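PDB 4XDI: chlamydomonas reinhardtii THB1 from Chlamydomonas reinhardtii, which binds one heme group per subunit as a group I truncated hemoglobin and probably binds oxygen at it. Local coordinates for residues Y11-G16 with Q108-E113. Sequence-based numbering, arbitrary orientation.
Sequences YSRMGG and QELKAE
Leu110 reaches from helix 108-120 into the fork between Arg13 and Met14, two neighbours in the turn that precedes helix 17-33. Its CD2 packs 3.4 Å from the carbonyl O of Arg13 and 3.8 Å from SD of Met14. The second methyl, CD1, lies against one face of the Arg13 guanidinium, offset toward its rim. CG of Leu110 stands anti to the backbone N (chi1 -180°), which carries the branch point toward the turn. Met14 continues this close apolar packing inward, onto Val20, Phe61 and Leu101. The solvent-facing side is held by charge instead. Arg13 grips Glu113 end-on in a salt bridge: NH1 meets OE1 at 2.9 Å on the carboxylate's syn side, somewhat out of its plane, while NH2 makes the straighter bond, 2.9 Å to OE2 from above that plane. The guanidinium and carboxylate planes are 57° apart. Glu109 is the loose part, its CG only grazing Arg13 NH2 at 4.3 Å. An alanine in place of Glu113 would probably leave the guanidinium without its charged mate and freer to swing off Leu110. Away from the heme site, the contact ties the type I beta turn Ser12-Gly15, with Gly16 as N-cap of helix 17-33, to helix 108-120 within the all-helical truncated globin fold.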
loop_
_atom_site.group_PDB
_atom_site.type_symbol
_atom_site.label_atom_id
_atom_site.label_comp_id
_atom_site.label_asym_id
_atom_site.label_seq_id
_atom_site.Cartn_x
_atom_site.Cartn_y
_atom_site.Cartn_z
ATOM N N TYR A 11 1.271 -6.482 -12.755
ATOM C CA TYR A 11 -0.100 -6.256 -13.204
ATOM C C TYR A 11 -0.658 -7.463 -13.960
ATOM O O TYR A 11 -1.782 -7.897 -13.697
ATOM C CB TYR A 11 -0.197 -5.033 -14.101
ATOM C CG TYR A 11 -0.242 -3.709 -13.383
ATOM C CD1 TYR A 11 0.282 -3.554 -12.105
ATOM C CD2 TYR A 11 -0.814 -2.607 -13.994
ATOM C CE1 TYR A 11 0.251 -2.302 -11.456
ATOM C CE2 TYR A 11 -0.857 -1.379 -13.370
ATOM C CZ TYR A 11 -0.327 -1.226 -12.105
ATOM O OH TYR A 11 -0.389 0.020 -11.529
ATOM N N SER A 12 0.130 -7.992 -14.896
ATOM C CA SER A 12 -0.342 -9.096 -15.735
ATOM C C SER A 12 -0.694 -10.307 -14.893
ATOM O O SER A 12 -1.749 -10.888 -15.070
ATOM C CB SER A 12 0.691 -9.499 -16.792
ATOM O OG SER A 12 0.144 -10.490 -17.659
ATOM N N ARG A 13 0.191 -10.678 -13.974
ATOM C CA ARG A 13 -0.025 -11.847 -13.130
ATOM C C ARG A 13 -1.201 -11.655 -12.157
ATOM O O ARG A 13 -1.835 -12.621 -11.748
ATOM C CB ARG A 13 1.251 -12.185 -12.366
ATOM C CG ARG A 13 2.358 -12.743 -13.271
ATOM C CD ARG A 13 3.722 -12.616 -12.615
ATOM N NE ARG A 13 3.842 -13.432 -11.411
ATOM C CZ ARG A 13 4.814 -13.289 -10.516
ATOM N NH1 ARG A 13 5.736 -12.349 -10.685
ATOM N NH2 ARG A 13 4.857 -14.071 -9.446
ATOM N N MET A 14 -1.493 -10.410 -11.804
ATOM C CA MET A 14 -2.641 -10.109 -10.937
ATOM C C MET A 14 -3.934 -10.155 -11.729
ATOM O O MET A 14 -5.002 -10.042 -11.172
ATOM C CB MET A 14 -2.481 -8.732 -10.278
ATOM C CG MET A 14 -1.562 -8.724 -9.076
ATOM S SD MET A 14 -2.273 -9.586 -7.649
ATOM C CE MET A 14 -3.715 -8.562 -7.256
ATOM N N GLY A 15 -3.827 -10.324 -13.047
ATOM C CA GLY A 15 -5.002 -10.385 -13.892
ATOM C C GLY A 15 -5.245 -9.129 -14.701
ATOM O O GLY A 15 -6.246 -9.013 -15.393
ATOM N N GLY A 16 -4.305 -8.196 -14.659
ATOM C CA GLY A 16 -4.488 -6.959 -15.389
ATOM C C GLY A 16 -4.702 -5.772 -14.467
ATOM O O GLY A 16 -4.922 -5.929 -13.258
ATOM N N GLN A 108 0.413 -18.259 -4.165
ATOM C CA GLN A 108 1.330 -17.999 -3.059
ATOM C C GLN A 108 2.569 -17.224 -3.466
ATOM O O GLN A 108 2.982 -16.286 -2.765
ATOM C CB GLN A 108 1.720 -19.315 -2.389
ATOM C CG GLN A 108 0.561 -19.907 -1.565
ATOM C CD GLN A 108 -0.076 -18.881 -0.615
ATOM O OE1 GLN A 108 0.538 -18.463 0.369
ATOM N NE2 GLN A 108 -1.310 -18.469 -0.918
ATOM N N GLU A 109 3.140 -17.589 -4.606
ATOM C CA GLU A 109 4.347 -16.938 -5.100
ATOM C C GLU A 109 4.099 -15.441 -5.367
ATOM O O GLU A 109 4.839 -14.574 -4.876
ATOM C CB GLU A 109 4.851 -17.659 -6.363
ATOM C CG GLU A 109 6.226 -17.211 -6.805
ATOM C CD GLU A 109 6.900 -18.205 -7.759
ATOM O OE1 GLU A 109 6.398 -19.336 -7.910
ATOM O OE2 GLU A 109 7.937 -17.846 -8.350
ATOM N N LEU A 110 3.033 -15.150 -6.113
ATOM C CA LEU A 110 2.621 -13.777 -6.389
ATOM C C LEU A 110 2.331 -13.012 -5.102
ATOM O O LEU A 110 2.797 -11.884 -4.938
ATOM C CB LEU A 110 1.393 -13.758 -7.299
ATOM C CG LEU A 110 0.804 -12.407 -7.718
ATOM C CD1 LEU A 110 1.865 -11.528 -8.357
ATOM C CD2 LEU A 110 -0.367 -12.671 -8.685
ATOM N N LYS A 111 1.572 -13.624 -4.192
ATOM C CA LYS A 111 1.272 -12.990 -2.899
ATOM C C LYS A 111 2.563 -12.622 -2.159
ATOM O O LYS A 111 2.682 -11.545 -1.594
ATOM C CB LYS A 111 0.428 -13.911 -2.024
ATOM C CG LYS A 111 0.034 -13.303 -0.667
ATOM C CD LYS A 111 -0.890 -14.248 0.091
ATOM C CE LYS A 111 -0.469 -14.352 1.542
ATOM N NZ LYS A 111 -1.487 -15.005 2.397
ATOM N N ALA A 112 3.538 -13.528 -2.181
ATOM C CA ALA A 112 4.783 -13.306 -1.452
ATOM C C ALA A 112 5.616 -12.171 -2.044
ATOM O O ALA A 112 6.245 -11.419 -1.300
ATOM C CB ALA A 112 5.603 -14.571 -1.413
ATOM N N GLU A 113 5.652 -12.077 -3.373
ATOM C CA GLU A 113 6.334 -10.966 -4.040
ATOM C C GLU A 113 5.672 -9.627 -3.663
ATOM O O GLU A 113 6.358 -8.655 -3.369
ATOM C CB GLU A 113 6.326 -11.180 -5.553
ATOM C CG GLU A 113 7.276 -12.286 -6.007
ATOM C CD GLU A 113 7.185 -12.546 -7.491
ATOM O OE1 GLU A 113 7.015 -11.571 -8.248
ATOM O OE2 GLU A 113 7.260 -13.724 -7.905
#